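Side-chain contacts in RND efflux system, outer membrane lipoprotein, NodT family (Burkholderia mallei, PDB 6U94), which probably serves as the outer membrane channel component of an RND-type efflux system, carrying substrates out of the cell: residues Gln151-Thr155 with Glu156-Arg160; Ile164-Val167 with Ala168-Asn172. All blocks are in the same frame, centred on the assembly; numbering follows the deposited sequence.

How the contacts relate
From the N terminus, the chain first runs through helix 146-152, which ends inside contact 1. There a tight turn, with no residue between the two segments, closes onto the first turn of helix 156-203. Contact 2 lies farther along that same long helix and closes no loop, since its two segments are successive turns of one rod. The contacts therefore stand in series, neither nested nor crossed, with centres about 17 Å apart and no other touch between their segments. Contact 1 is partly buried and ties the helix start to helices 132-142, 72-86 and 283-294; contact 2 is fully buried, among helices 56-67, 211-247 and 421-454.

Contact 1: Gln151-Thr155 with Glu156-Arg160; sequences QYLAT and EEARR
Thr155 and Ala158 meet through one oxygen: Thr155 OG1 lies 3.2 Å from Ala158 CB and accepts a weak hydrogen bond from Ala158 N, 3.4 Å away. Its hydroxyl is in turn the donor to Tyr152 O at 3.1 Å, approaching nearly in line with that carbonyl bond (167° at the oxygen). One side-chain oxygen thus joins the end of helix 146-152 to the first turn of helix 156-203. The torsion explains this double reach, because with chi1 at 65° OG1 sits between the backbone N and the carbonyl carbon of Thr155, the side from which the amide of Ala158 can be met. The carbonyl of the same residue supplies the first regular turn, Arg159 N donating to Thr155 O at 2.9 Å.

Ala158 CB points back toward the turn and packs 3.3 Å from Tyr152 O. The methyl also comes within 4.2 Å of Leu153 CD2, and the Tyr152 ring approaches it obliquely through CE2. Glu157 lies alongside the threonine: its chi1 of 47° sets CG 3.8 Å from Thr155 OG1, and the bend at chi2 brings CD to 4.0 Å from the same OG1, both van der Waals approaches.

Behind these atoms, a type I beta turn from Tyr152 to Thr155 carries the chain round. Leu137 of helix 132-142 touches both Leu153 and Ala158, while Arg160 NH2 hydrogen-bonds Gly456 O, linking the helix start to the C-terminal end of the modelled chain. The geometry is that of a tight turn between two helices with a threonine N-cap: Thr155 caps the N terminus of helix 156-203, probably one of the long helices that, in the trimers of this family, form the periplasmic alpha-barrel.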
loop_
_atom_site.group_PDB
_atom_site.type_symbol
_atom_site.label_atom_id
_atom_site.label_comp_id
_atom_site.label_asym_id
_atom_site.label_seq_id
_atom_site.Cartn_x
_atom_site.Cartn_y
_atom_site.Cartn_z
ATOM N N GLN A 151 -14.200 -18.999 17.268
ATOM C CA GLN A 151 -13.538 -18.983 18.568
ATOM C C GLN A 151 -12.146 -18.368 18.480
ATOM O O GLN A 151 -11.756 -17.583 19.352
ATOM C CB GLN A 151 -13.470 -20.402 19.137
ATOM C CG GLN A 151 -12.759 -20.511 20.470
ATOM C CD GLN A 151 -12.806 -21.920 21.031
ATOM O OE1 GLN A 151 -11.831 -22.666 20.945
ATOM N NE2 GLN A 151 -13.947 -22.293 21.602
ATOM N N TYR A 152 -11.384 -18.712 17.440
ATOM C CA TYR A 152 -10.068 -18.105 17.255
ATOM C C TYR A 152 -10.177 -16.597 17.078
ATOM O O TYR A 152 -9.345 -15.840 17.591
ATOM C CB TYR A 152 -9.363 -18.737 16.052
ATOM C CG TYR A 152 -8.090 -18.028 15.624
ATOM C CD1 TYR A 152 -6.887 -18.259 16.280
ATOM C CD2 TYR A 152 -8.089 -17.140 14.553
ATOM C CE1 TYR A 152 -5.725 -17.620 15.890
ATOM C CE2 TYR A 152 -6.934 -16.497 14.157
ATOM C CZ TYR A 152 -5.755 -16.740 14.828
ATOM O OH TYR A 152 -4.601 -16.101 14.435
ATOM N N LEU A 153 -11.208 -16.141 16.369
ATOM C CA LEU A 153 -11.372 -14.728 16.055
ATOM C C LEU A 153 -11.966 -13.923 17.202
ATOM O O LEU A 153 -12.080 -12.700 17.081
ATOM C CB LEU A 153 -12.240 -14.568 14.803
ATOM C CG LEU A 153 -11.609 -15.086 13.510
ATOM C CD1 LEU A 153 -12.598 -15.029 12.357
ATOM C CD2 LEU A 153 -10.351 -14.297 13.180
ATOM N N ALA A 154 -12.342 -14.568 18.306
ATOM C CA ALA A 154 -12.866 -13.834 19.448
ATOM C C ALA A 154 -11.768 -13.258 20.331
ATOM O O ALA A 154 -12.047 -12.362 21.135
ATOM C CB ALA A 154 -13.779 -14.730 20.280
ATOM N N THR A 155 -10.534 -13.739 20.198
ATOM C CA THR A 155 -9.429 -13.210 20.985
ATOM C C THR A 155 -9.135 -11.762 20.603
ATOM O O THR A 155 -9.468 -11.295 19.511
ATOM C CB THR A 155 -8.175 -14.064 20.797
ATOM O OG1 THR A 155 -7.721 -13.967 19.438
ATOM C CG2 THR A 155 -8.478 -15.522 21.135
ATOM N N GLU A 156 -8.503 -11.047 21.537
ATOM C CA GLU A 156 -8.277 -9.619 21.353
ATOM C C GLU A 156 -7.301 -9.353 20.213
ATOM O O GLU A 156 -7.487 -8.404 19.440
ATOM C CB GLU A 156 -7.762 -8.999 22.649
ATOM C CG GLU A 156 -7.511 -7.502 22.556
ATOM C CD GLU A 156 -6.623 -6.990 23.672
ATOM O OE1 GLU A 156 -6.054 -7.821 24.413
ATOM O OE2 GLU A 156 -6.491 -5.755 23.806
ATOM N N GLU A 157 -6.250 -10.170 20.099
ATOM C CA GLU A 157 -5.283 -9.966 19.027
ATOM C C GLU A 157 -5.897 -10.274 17.668
ATOM O O GLU A 157 -5.637 -9.563 16.690
ATOM C CB GLU A 157 -4.031 -10.818 19.262
ATOM C CG GLU A 157 -4.299 -12.272 19.625
ATOM C CD GLU A 157 -4.446 -12.487 21.124
ATOM O OE1 GLU A 157 -4.964 -11.584 21.814
ATOM O OE2 GLU A 157 -4.036 -13.560 21.613
ATOM N N ALA A 158 -6.719 -11.324 17.588
ATOM C CA ALA A 158 -7.370 -11.650 16.322
ATOM C C ALA A 158 -8.365 -10.568 15.919
ATOM O O ALA A 158 -8.474 -10.230 14.735
ATOM C CB ALA A 158 -8.064 -13.008 16.414
ATOM N N ARG A 159 -9.105 -10.019 16.885
ATOM C CA ARG A 159 -10.042 -8.945 16.574
ATOM C C ARG A 159 -9.314 -7.709 16.061
ATOM O O ARG A 159 -9.752 -7.075 15.093
ATOM C CB ARG A 159 -10.872 -8.603 17.810
ATOM C CG ARG A 159 -11.854 -7.461 17.613
ATOM C CD ARG A 159 -12.745 -7.281 18.841
ATOM N NE ARG A 159 -13.750 -6.239 18.642
ATOM C CZ ARG A 159 -14.982 -6.464 18.194
ATOM N NH1 ARG A 159 -15.367 -7.697 17.896
ATOM N NH2 ARG A 159 -15.832 -5.456 18.043
ATOM N N ARG A 160 -8.200 -7.348 16.700
ATOM C CA ARG A 160 -7.433 -6.195 16.247
ATOM C C ARG A 160 -6.841 -6.426 14.863
ATOM O O ARG A 160 -6.753 -5.487 14.063
ATOM C CB ARG A 160 -6.330 -5.875 17.258
ATOM C CG ARG A 160 -5.499 -4.654 16.906
ATOM C CD ARG A 160 -4.486 -4.349 17.995
ATOM N NE ARG A 160 -3.811 -3.077 17.773
ATOM C CZ ARG A 160 -4.343 -1.891 18.054
ATOM N NH1 ARG A 160 -5.564 -1.819 18.565
ATOM N NH2 ARG A 160 -3.658 -0.779 17.821
#

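Contact 2: Ile164-Val167 with Ala168-Asn172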
loop_
_atom_site.group_PDB
_atom_site.type_symbol
_atom_site.label_atom_id
_atom_site.label_comp_id
_atom_site.label_asym_id
_atom_site.label_seq_id
_atom_site.Cartn_x
_atom_site.Cartn_y
_atom_site.Cartn_z
ATOM N N ILE A 164 -7.603 -4.019 11.718
ATOM C CA ILE A 164 -6.506 -3.358 11.021
ATOM C C ILE A 164 -6.582 -3.640 9.525
ATOM O O ILE A 164 -6.443 -2.732 8.696
ATOM C CB ILE A 164 -5.158 -3.796 11.621
ATOM C CG1 ILE A 164 -4.925 -3.115 12.970
ATOM C CG2 ILE A 164 -4.024 -3.499 10.671
ATOM C CD1 ILE A 164 -3.584 -3.446 13.592
ATOM N N SER A 165 -6.819 -4.903 9.159
ATOM C CA SER A 165 -6.957 -5.253 7.748
ATOM C C SER A 165 -8.137 -4.529 7.115
ATOM O O SER A 165 -8.023 -3.984 6.010
ATOM C CB SER A 165 -7.123 -6.766 7.588
ATOM O OG SER A 165 -6.048 -7.477 8.175
ATOM N N LEU A 166 -9.276 -4.505 7.809
ATOM C CA LEU A 166 -10.476 -3.894 7.249
ATOM C C LEU A 166 -10.290 -2.393 7.059
ATOM O O LEU A 166 -10.628 -1.847 6.003
ATOM C CB LEU A 166 -11.676 -4.180 8.151
ATOM C CG LEU A 166 -13.047 -3.718 7.661
ATOM C CD1 LEU A 166 -13.371 -4.336 6.313
ATOM C CD2 LEU A 166 -14.119 -4.083 8.688
ATOM N N VAL A 167 -9.757 -1.711 8.075
ATOM C CA VAL A 167 -9.509 -0.273 7.971
ATOM C C VAL A 167 -8.581 0.018 6.801
ATOM O O VAL A 167 -8.830 0.920 5.993
ATOM C CB VAL A 167 -8.935 0.271 9.291
ATOM C CG1 VAL A 167 -8.326 1.651 9.087
ATOM C CG2 VAL A 167 -10.014 0.316 10.364
ATOM N N ALA A 168 -7.500 -0.755 6.688
ATOM C CA ALA A 168 -6.516 -0.508 5.642
ATOM C C ALA A 168 -7.071 -0.840 4.263
ATOM O O ALA A 168 -6.812 -0.116 3.294
ATOM C CB ALA A 168 -5.255 -1.315 5.918
ATOM N N GLU A 169 -7.832 -1.931 4.152
ATOM C CA GLU A 169 -8.342 -2.336 2.848
ATOM C C GLU A 169 -9.392 -1.363 2.330
ATOM O O GLU A 169 -9.490 -1.149 1.116
ATOM C CB GLU A 169 -8.914 -3.751 2.919
ATOM C CG GLU A 169 -8.940 -4.464 1.577
ATOM C CD GLU A 169 -7.548 -4.686 1.008
ATOM O OE1 GLU A 169 -6.709 -5.303 1.697
ATOM O OE2 GLU A 169 -7.288 -4.239 -0.128
ATOM N N VAL A 170 -10.181 -0.763 3.224
ATOM C CA VAL A 170 -11.117 0.276 2.803
ATOM C C VAL A 170 -10.359 1.488 2.276
ATOM O O VAL A 170 -10.745 2.089 1.266
ATOM C CB VAL A 170 -12.054 0.658 3.964
ATOM C CG1 VAL A 170 -12.882 1.881 3.602
ATOM C CG2 VAL A 170 -12.959 -0.513 4.327
ATOM N N ALA A 171 -9.264 1.858 2.945
ATOM C CA ALA A 171 -8.499 3.030 2.530
ATOM C C ALA A 171 -7.813 2.792 1.191
ATOM O O ALA A 171 -7.859 3.646 0.298
ATOM C CB ALA A 171 -7.474 3.398 3.602
ATOM N N ASN A 172 -7.169 1.633 1.032
ATOM C CA ASN A 172 -6.474 1.355 -0.219
ATOM C C ASN A 172 -7.443 1.222 -1.386
ATOM O O ASN A 172 -7.075 1.512 -2.529
ATOM C CB ASN A 172 -5.632 0.087 -0.090
ATOM C CG ASN A 172 -4.736 -0.142 -1.295
ATOM O OD1 ASN A 172 -3.703 0.513 -1.444
ATOM N ND2 ASN A 172 -5.123 -1.073 -2.159
#
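Ile164-Val167 and Ala168-Asn172 are consecutive turns of one alpha-helix, joined by four i to i+4 bonds. Ala168 N to Ile164 O (3.0 Å), Glu169 N to Ser165 O (2.8 Å), Val170 N to Leu166 O (3.0 Å) and Ala171 N to Val167 O (3.2 Å) have N-H...O angles between 153° and 161°, evidence of an unbroken helix.

The side-chain carbons of Ala168-Asn172 lie mostly against the carbonyl oxygens of Ile164-Val167. Ala168 CB lies 3.3 Å from Ile164 O and Glu169 CB 3.2 Å from Ser165 O. Val170 CG2, anti to its own carbonyl carbon, is brought to 3.2 Å from Leu166 O, and the same methyl faces Leu166 CD1 at 4.3 Å, an apolar i to i+4 pair that packs with Leu246. Glu169 bends at chi2 (63°), and its buried carboxylate has partners likely to stabilise its negative charge. Ser165 OG is hydrogen-bonded to Glu134 OE1 and to Ser161 O, one turn back.

This part of helix 156-203 packs among helices 56-67, 211-247 and 421-454, with Glu169 salt-bridged to Arg83 and Arg87 and hydrogen-bonded to Tyr86 OH, consistent with the all-helical body of the family.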